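Local coordinates for protein fructose-bisphosphate aldolase class I (Thermoproteus tenax, PDB 1W8S) that is a class I aldolase of the DeoC/LacD family, built on a TIM barrel and assembled from several copies of the same chain, at residues V59-G63 and N95-E100; E89-V93 and S117-M123. The protein carries 2 engineered substitutions. All blocks are in the same frame, centred on the assembly; numbering follows the deposited sequence.

Contact 1 (V59-G63 and N95-E100); sequences VFQRG and NCSVEE
The Arg62 guanidinium carries this contact: Cys96 SG lies over one face, 4.0 Å above the plane and offset toward the rim, while Asn95 O and Glu100 OE2 sit at the edge, in the plane. Arg62 NH1 gives a nearly straight bond to Asn95 O (2.9 Å, 164° at the hydrogen), in the carbonyl plane and on a lone pair. Toward Glu100 the guanidinium works end-on, NH1 and NH2 both pointing at the single oxygen OE2. The salt bridge is tighter from Arg62 NH2 to Glu100 OE2, at 2.9 Å. Both nitrogens reach OE2 from above the carboxylate plane, on the same face, and that plane stands 73° from the guanidinium.

Glu100 is itself held. Ser97 and Glu100 form a capping box at the start of helix 98-103: Glu100 N donates to Ser97 OG, and Ser97 N and OG both donate to Glu100 OE1, the hydroxyl at 2.7 Å on the anti lone pair. Each carboxylate oxygen thus takes two donors, and the two bonds to OE1 help hold the carboxylate's rotation where Arg62 meets OE2; the pairing would probably favour the ionised form of Glu100. The arginine chain slides past the Asn95 side chain in the opposite direction, with Arg62 CG 3.4 Å from Asn95 OD1. A water bridges the segments, accepting from Arg62 N and lying 2.6 Å from Asn95 OD1.

In the TIM barrel, Arg62 stands in the first turn of helix 62-68, and Asn95 follows the short strand 93-94. Asn95 also bonds through its backbone to Leu79 of strand 75-81, Leu104 packs on Arg62, and Lys131 and Arg132 of the second subunit pack on Arg62 and Glu100, so the bridge ties the first turns of helices 62-68 and 98-103 at a subunit boundary.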
ATOM      1  N   VAL E  59      12.563 -28.315  -3.430  1.00 13.96           N
ATOM      2  CA  VAL E  59      11.979 -26.990  -3.260  1.00 14.36           C
ATOM      3  C   VAL E  59      11.669 -26.828  -1.760  1.00 13.69           C
ATOM      4  O   VAL E  59      10.882 -27.606  -1.216  1.00 13.17           O
ATOM      5  CB  VAL E  59      10.674 -26.859  -4.054  1.00 14.94           C
ATOM      6  CG1 VAL E  59      10.073 -25.483  -3.902  1.00 15.87           C
ATOM      7  CG2 VAL E  59      10.903 -27.165  -5.525  1.00 16.33           C
ATOM      8  N   PHE E  60      12.306 -25.860  -1.101  1.00 12.49           N
ATOM      9  CA  PHE E  60      12.084 -25.576   0.325  1.00 12.40           C
ATOM     10  C   PHE E  60      11.671 -24.095   0.492  1.00 12.49           C
ATOM     11  O   PHE E  60      12.134 -23.243  -0.255  1.00 12.21           O
ATOM     12  CB  PHE E  60      13.370 -25.719   1.147  1.00 12.97           C
ATOM     13  CG  PHE E  60      13.863 -27.143   1.390  1.00 12.35           C
ATOM     14  CD1 PHE E  60      13.094 -28.274   1.119  1.00 11.80           C
ATOM     15  CD2 PHE E  60      15.118 -27.323   1.970  1.00 12.87           C
ATOM     16  CE1 PHE E  60      13.588 -29.526   1.370  1.00 13.76           C
ATOM     17  CE2 PHE E  60      15.614 -28.573   2.244  1.00 11.02           C
ATOM     18  CZ  PHE E  60      14.849 -29.685   1.941  1.00 13.96           C
ATOM     19  N   GLN E  61      10.855 -23.821   1.507  1.00 11.99           N
ATOM     20  CA  GLN E  61      10.688 -22.450   2.038  1.00 12.97           C
ATOM     21  C   GLN E  61      11.929 -22.097   2.843  1.00 12.10           C
ATOM     22  O   GLN E  61      12.704 -22.964   3.247  1.00 12.24           O
ATOM     23  CB  GLN E  61       9.462 -22.344   2.945  1.00 13.26           C
ATOM     24  CG  GLN E  61       8.151 -22.785   2.352  1.00 15.24           C
ATOM     25  CD  GLN E  61       7.514 -21.748   1.477  1.00 20.52           C
ATOM     26  OE1 GLN E  61       7.834 -20.542   1.559  1.00 20.73           O
ATOM     27  NE2 GLN E  61       6.580 -22.198   0.651  1.00 19.11           N
ATOM     28  N   ARG E  62      12.105 -20.811   3.102  1.00 12.27           N
ATOM     29  CA  ARG E  62      13.300 -20.294   3.743  1.00 11.95           C
ATOM     30  C   ARG E  62      13.624 -20.901   5.091  1.00 10.91           C
ATOM     31  O   ARG E  62      14.775 -21.084   5.394  1.00 11.18           O
ATOM     32  CB  ARG E  62      13.212 -18.781   3.915  1.00 13.43           C
ATOM     33  CG  ARG E  62      12.130 -18.304   4.921  1.00 14.94           C
ATOM     34  CD  ARG E  62      12.246 -16.819   5.318  1.00 15.93           C
ATOM     35  NE  ARG E  62      13.613 -16.491   5.736  1.00 14.72           N
ATOM     36  CZ  ARG E  62      14.171 -15.293   5.563  1.00 15.20           C
ATOM     37  NH1 ARG E  62      13.469 -14.280   5.060  1.00 14.45           N
ATOM     38  NH2 ARG E  62      15.420 -15.088   5.928  1.00 13.87           N
ATOM     39  N   GLY E  63      12.625 -21.259   5.870  1.00 10.69           N
ATOM     40  CA  GLY E  63      12.875 -21.745   7.228  1.00 10.96           C
ATOM     41  C   GLY E  63      13.455 -23.157   7.214  1.00 10.90           C
ATOM     42  O   GLY E  63      14.336 -23.490   7.991  1.00 12.20           O
ATOM     43  N   ASN E  95       8.150 -14.107   1.507  1.00 12.88           N
ATOM     44  CA  ASN E  95       8.625 -14.079   2.889  1.00 11.90           C
ATOM     45  C   ASN E  95      10.153 -14.102   2.955  1.00 11.82           C
ATOM     46  O   ASN E  95      10.742 -14.223   4.049  1.00 10.25           O
ATOM     47  CB  ASN E  95       8.058 -15.256   3.704  1.00 12.43           C
ATOM     48  CG  ASN E  95       8.395 -16.580   3.122  1.00 13.42           C
ATOM     49  OD1 ASN E  95       9.553 -16.995   3.128  1.00 15.04           O
ATOM     50  ND2 ASN E  95       7.386 -17.274   2.614  1.00 10.21           N
ATOM     51  N   CYS E  96      10.778 -14.016   1.792  1.00 12.38           N
ATOM     52  CA  CYS E  96      12.231 -14.118   1.603  1.00 12.12           C
ATOM     53  C   CYS E  96      12.610 -13.337   0.374  1.00 13.23           C
ATOM     54  O   CYS E  96      11.830 -13.306  -0.592  1.00 14.03           O
ATOM     55  CB  CYS E  96      12.618 -15.581   1.392  1.00 13.39           C
ATOM     56  SG  CYS E  96      14.386 -15.964   1.478  1.00 14.68           S
ATOM     57  N   SER E  97      13.810 -12.749   0.384  1.00 12.76           N
ATOM     58  CA  SER E  97      14.383 -12.061  -0.778  1.00 12.69           C
ATOM     59  C   SER E  97      15.267 -12.997  -1.550  1.00 12.38           C
ATOM     60  O   SER E  97      15.729 -14.037  -1.019  1.00 13.99           O
ATOM     61  CB  SER E  97      15.232 -10.875  -0.357  1.00 12.79           C
ATOM     62  OG  SER E  97      16.309 -11.236   0.469  1.00 12.73           O
ATOM     63  N   VAL E  98      15.535 -12.644  -2.797  1.00 11.56           N
ATOM     64  CA  VAL E  98      16.485 -13.386  -3.599  1.00 10.89           C
ATOM     65  C   VAL E  98      17.856 -13.327  -2.968  1.00 11.45           C
ATOM     66  O   VAL E  98      18.576 -14.311  -2.978  1.00 11.38           O
ATOM     67  CB  VAL E  98      16.536 -12.817  -5.026  1.00 10.77           C
ATOM     68  CG1 VAL E  98      17.702 -13.381  -5.806  1.00 11.44           C
ATOM     69  CG2 VAL E  98      15.197 -13.081  -5.719  1.00 11.82           C
ATOM     70  N   GLU E  99      18.247 -12.174  -2.428  1.00 11.59           N
ATOM     71  CA  GLU E  99      19.587 -12.070  -1.824  1.00 10.97           C
ATOM     72  C   GLU E  99      19.729 -13.086  -0.661  1.00 12.53           C
ATOM     73  O   GLU E  99      20.765 -13.746  -0.503  1.00 11.00           O
ATOM     74  CB  GLU E  99      19.859 -10.632  -1.351  1.00 11.33           C
ATOM     75  CG  GLU E  99      21.164 -10.487  -0.582  1.00 11.87           C
ATOM     76  CD  GLU E  99      21.531  -9.052  -0.184  1.00 14.14           C
ATOM     77  OE1 GLU E  99      20.997  -8.100  -0.760  1.00 14.62           O
ATOM     78  OE2 GLU E  99      22.416  -8.926   0.663  1.00 14.40           O
ATOM     79  N   GLU E 100      18.682 -13.217   0.156  1.00 12.66           N
ATOM     80  CA  GLU E 100      18.731 -14.140   1.278  1.00 12.80           C
ATOM     81  C   GLU E 100      18.756 -15.585   0.770  1.00 12.72           C
ATOM     82  O   GLU E 100      19.415 -16.436   1.358  1.00 11.79           O
ATOM     83  CB  GLU E 100      17.548 -13.948   2.206  1.00 13.69           C
ATOM     84  CG  GLU E 100      17.598 -12.664   2.999  1.00 15.36           C
ATOM     85  CD  GLU E 100      16.280 -12.336   3.634  1.00 13.82           C
ATOM     86  OE1 GLU E 100      15.362 -11.947   2.897  1.00 15.34           O
ATOM     87  OE2 GLU E 100      16.158 -12.505   4.860  1.00 15.12           O
TER
HETATM   88  O   HOH W   1      10.527 -19.025   1.799  1.00 20.26           O

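Contact 2 (E89-V93 and S117-M123); sequences EPVSV and SGFEWKM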
ATOM      1  N   GLU E  89      -9.326 -13.673  -1.784  1.00 18.47           N
ATOM      2  CA  GLU E  89      -8.892 -13.823  -3.173  1.00 18.71           C
ATOM      3  C   GLU E  89      -7.442 -14.304  -3.064  1.00 16.11           C
ATOM      4  O   GLU E  89      -6.671 -13.786  -2.246  1.00 15.13           O
ATOM      5  CB  GLU E  89      -9.078 -12.516  -3.986  1.00 19.42           C
ATOM      6  CG  GLU E  89     -10.439 -12.393  -4.763  1.00 23.48           C
ATOM      7  CD  GLU E  89     -10.749 -13.491  -5.801  1.00 27.97           C
ATOM      8  OE1 GLU E  89     -10.023 -13.644  -6.772  1.00 28.58           O
ATOM      9  OE2 GLU E  89     -11.791 -14.214  -5.715  1.00 33.64           O
ATOM     10  N   PRO E  90      -7.074 -15.341  -3.823  1.00 15.56           N
ATOM     11  CA  PRO E  90      -5.779 -16.005  -3.637  1.00 15.05           C
ATOM     12  C   PRO E  90      -4.617 -15.066  -3.773  1.00 14.48           C
ATOM     13  O   PRO E  90      -4.523 -14.359  -4.752  1.00 12.90           O
ATOM     14  CB  PRO E  90      -5.736 -17.046  -4.765  1.00 15.33           C
ATOM     15  CG  PRO E  90      -7.142 -17.275  -5.107  1.00 16.38           C
ATOM     16  CD  PRO E  90      -7.859 -16.016  -4.863  1.00 16.90           C
ATOM     17  N   VAL E  91      -3.726 -15.101  -2.797  1.00 13.24           N
ATOM     18  CA  VAL E  91      -2.566 -14.241  -2.811  1.00 13.25           C
ATOM     19  C   VAL E  91      -1.462 -14.902  -2.012  1.00 12.64           C
ATOM     20  O   VAL E  91      -1.711 -15.515  -0.984  1.00 12.33           O
ATOM     21  CB  VAL E  91      -2.926 -12.844  -2.276  1.00 14.09           C
ATOM     22  CG1 VAL E  91      -3.191 -12.887  -0.806  1.00 14.51           C
ATOM     23  CG2 VAL E  91      -1.837 -11.826  -2.616  1.00 16.94           C
ATOM     24  N   SER E  92      -0.247 -14.804  -2.513  1.00 11.84           N
ATOM     25  CA  SER E  92       0.925 -15.407  -1.864  1.00 11.76           C
ATOM     26  C   SER E  92       2.076 -14.390  -1.986  1.00 12.78           C
ATOM     27  O   SER E  92       2.474 -14.071  -3.104  1.00 13.23           O
ATOM     28  CB  SER E  92       1.291 -16.700  -2.566  1.00 11.26           C
ATOM     29  OG  SER E  92       2.342 -17.400  -1.880  1.00 12.98           O
ATOM     30  N   VAL E  93       2.531 -13.832  -0.860  1.00 12.41           N
ATOM     31  CA  VAL E  93       3.582 -12.813  -0.892  1.00 12.82           C
ATOM     32  C   VAL E  93       4.928 -13.373  -0.433  1.00 13.09           C
ATOM     33  O   VAL E  93       4.998 -14.356   0.296  1.00 12.94           O
ATOM     34  CB  VAL E  93       3.237 -11.587  -0.030  1.00 12.98           C
ATOM     35  CG1 VAL E  93       1.975 -10.940  -0.482  1.00 14.29           C
ATOM     36  CG2 VAL E  93       3.142 -11.953   1.399  1.00 15.05           C
ATOM     37  N   SER E 117      -6.754 -14.008  -9.988  1.00 12.82           N
ATOM     38  CA  SER E 117      -7.098 -13.603  -8.633  1.00 11.67           C
ATOM     39  C   SER E 117      -7.402 -12.105  -8.588  1.00 12.15           C
ATOM     40  O   SER E 117      -6.819 -11.324  -9.342  1.00 12.24           O
ATOM     41  CB  SER E 117      -5.972 -13.918  -7.657  1.00 11.96           C
ATOM     42  OG  SER E 117      -6.285 -13.413  -6.388  1.00 11.35           O
ATOM     43  N   GLY E 118      -8.318 -11.708  -7.709  1.00 12.43           N
ATOM     44  CA  GLY E 118      -8.518 -10.303  -7.364  1.00 12.78           C
ATOM     45  C   GLY E 118      -7.205  -9.627  -6.982  1.00 13.46           C
ATOM     46  O   GLY E 118      -7.058  -8.395  -7.108  1.00 15.53           O
ATOM     47  N   PHE E 119      -6.250 -10.413  -6.498  1.00 12.21           N
ATOM     48  CA  PHE E 119      -4.923  -9.903  -6.132  1.00 13.44           C
ATOM     49  C   PHE E 119      -3.855 -10.212  -7.179  1.00 11.84           C
ATOM     50  O   PHE E 119      -2.653 -10.175  -6.863  1.00 12.00           O
ATOM     51  CB  PHE E 119      -4.490 -10.528  -4.819  1.00 14.56           C
ATOM     52  CG  PHE E 119      -5.023  -9.832  -3.592  1.00 17.66           C
ATOM     53  CD1 PHE E 119      -5.783 -10.536  -2.664  1.00 22.99           C
ATOM     54  CD2 PHE E 119      -4.694  -8.490  -3.315  1.00 23.09           C
ATOM     55  CE1 PHE E 119      -6.237  -9.919  -1.480  1.00 24.57           C
ATOM     56  CE2 PHE E 119      -5.132  -7.860  -2.133  1.00 26.72           C
ATOM     57  CZ  PHE E 119      -5.906  -8.578  -1.207  1.00 26.65           C
ATOM     58  N   GLU E 120      -4.266 -10.519  -8.412  1.00 11.41           N
ATOM     59  CA  GLU E 120      -3.354 -10.802  -9.511  1.00 12.78           C
ATOM     60  C   GLU E 120      -2.229  -9.756  -9.526  1.00 11.99           C
ATOM     61  O   GLU E 120      -1.043 -10.113  -9.557  1.00 14.15           O
ATOM     62  CB  GLU E 120      -4.131 -10.746 -10.854  1.00 14.17           C
ATOM     63  CG  GLU E 120      -3.317 -10.744 -12.084  1.00 17.30           C
ATOM     64  CD  GLU E 120      -4.205 -10.892 -13.331  1.00 15.92           C
ATOM     65  OE1 GLU E 120      -4.697 -12.018 -13.573  1.00 11.20           O
ATOM     66  OE2 GLU E 120      -4.416  -9.858 -14.015  1.00 14.25           O
ATOM     67  N   TRP E 121      -2.642  -8.506  -9.475  1.00 12.68           N
ATOM     68  CA  TRP E 121      -1.784  -7.303  -9.516  1.00 13.04           C
ATOM     69  C   TRP E 121      -0.711  -7.293  -8.421  1.00 14.01           C
ATOM     70  O   TRP E 121       0.441  -6.867  -8.664  1.00 12.99           O
ATOM     71  CB  TRP E 121      -2.642  -6.050  -9.466  1.00 12.97           C
ATOM     72  CG  TRP E 121      -3.449  -5.838  -8.201  1.00 15.70           C
ATOM     73  CD1 TRP E 121      -4.754  -6.193  -7.978  1.00 18.40           C
ATOM     74  CD2 TRP E 121      -2.995  -5.251  -6.973  1.00 18.14           C
ATOM     75  NE1 TRP E 121      -5.139  -5.836  -6.708  1.00 17.43           N
ATOM     76  CE2 TRP E 121      -4.081  -5.278  -6.059  1.00 19.39           C
ATOM     77  CE3 TRP E 121      -1.791  -4.689  -6.555  1.00 19.02           C
ATOM     78  CZ2 TRP E 121      -3.985  -4.780  -4.760  1.00 22.11           C
ATOM     79  CZ3 TRP E 121      -1.698  -4.193  -5.264  1.00 22.08           C
ATOM     80  CH2 TRP E 121      -2.784  -4.248  -4.384  1.00 22.61           C
ATOM     81  N   LYS E 122      -1.067  -7.770  -7.232  1.00 13.61           N
ATOM     82  CA  LYS E 122      -0.124  -7.767  -6.115  1.00 13.82           C
ATOM     83  C   LYS E 122       1.057  -8.716  -6.359  1.00 13.80           C
ATOM     84  O   LYS E 122       2.212  -8.357  -6.122  1.00 13.13           O
ATOM     85  CB  LYS E 122      -0.850  -8.051  -4.781  1.00 15.69           C
ATOM     86  CG  LYS E 122       0.081  -8.042  -3.511  1.00 18.71           C
ATOM     87  CD  LYS E 122      -0.730  -7.968  -2.174  1.00 25.74           C
ATOM     88  CE  LYS E 122      -0.333  -6.701  -1.346  1.00 30.58           C
ATOM     89  NZ  LYS E 122       1.137  -6.710  -1.009  1.00 33.97           N
ATOM     90  N   MET E 123       0.771  -9.910  -6.902  1.00 12.57           N
ATOM     91  CA  MET E 123       1.789 -10.873  -7.225  1.00 13.10           C
ATOM     92  C   MET E 123       2.597 -10.468  -8.458  1.00 12.62           C
ATOM     93  O   MET E 123       3.791 -10.597  -8.429  1.00 13.08           O
ATOM     94  CB  MET E 123       1.214 -12.287  -7.341  1.00 12.88           C
ATOM     95  CG  MET E 123       0.724 -12.812  -5.989  1.00 13.25           C
ATOM     96  SD  MET E 123      -0.392 -14.223  -6.164  1.00 18.99           S
ATOM     97  CE  MET E 123      -1.887 -13.441  -6.719  1.00 13.54           C
TER
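Ser117 and Phe119 make an ST turn that leads into helix 120-137 of the TIM barrel, and the loop 89-93 lies against it. Ser117 OG accepts from Phe119 N and donates to Pro90 O at 2.6 Å, so one hydroxyl both closes the turn and ties it to the loop. Beside it Glu89 OE1 takes the N-H of Gly118 (2.7 Å, 170°) on its anti side, somewhat out of the carboxylate plane.

Met123 lays its side chain along the loop. From Met123 CB the chain leads to CG, which lies 3.6 Å from Ser92 O; next comes SD, which receives a long, weak hydrogen bond from Ser92 N and lies 4.0 Å from Val91 CA; a bend at chi3 (-75°) then carries CE to Pro90 O, 3.4 Å away. The thioether thus follows the backbone of three successive loop residues.

Val91 turns toward the helix start, its CG2 anti to the backbone N, where it meets Phe119 CB at 3.7 Å and also touches Lys122 CD. The lysine's amine is engaged by Glu125 of the second subunit in a salt bridge, and the Phe119 ring meets Trp121 of that subunit edge-to-face. Within the chain, Tyr86 OH bonds to Glu89 O. Glu89 O also lies at the edge of the Phe119 ring, near its plane, 3.4 Å from Phe119 CD1.

Contact 1 is the more buried of the two and rests on charge: a salt bridge locked to a capping box. Contact 2, partly buried, depends on backbone groups, a serine hydroxyl, a glutamate carboxylate and packing of Val91, Phe119 and Met123. Their segments alternate along the chain, and a single residue separates 89-93 from 95-100, where the chain runs through the short strand 93-94. Contact 1 joins the beginnings of helices 62-68 and 98-103, whereas contact 2 sets a loop against the beginning of helix 120-137. Centres lie about 19 Å apart, yet both border the second subunit, and contact 2 also reaches the third.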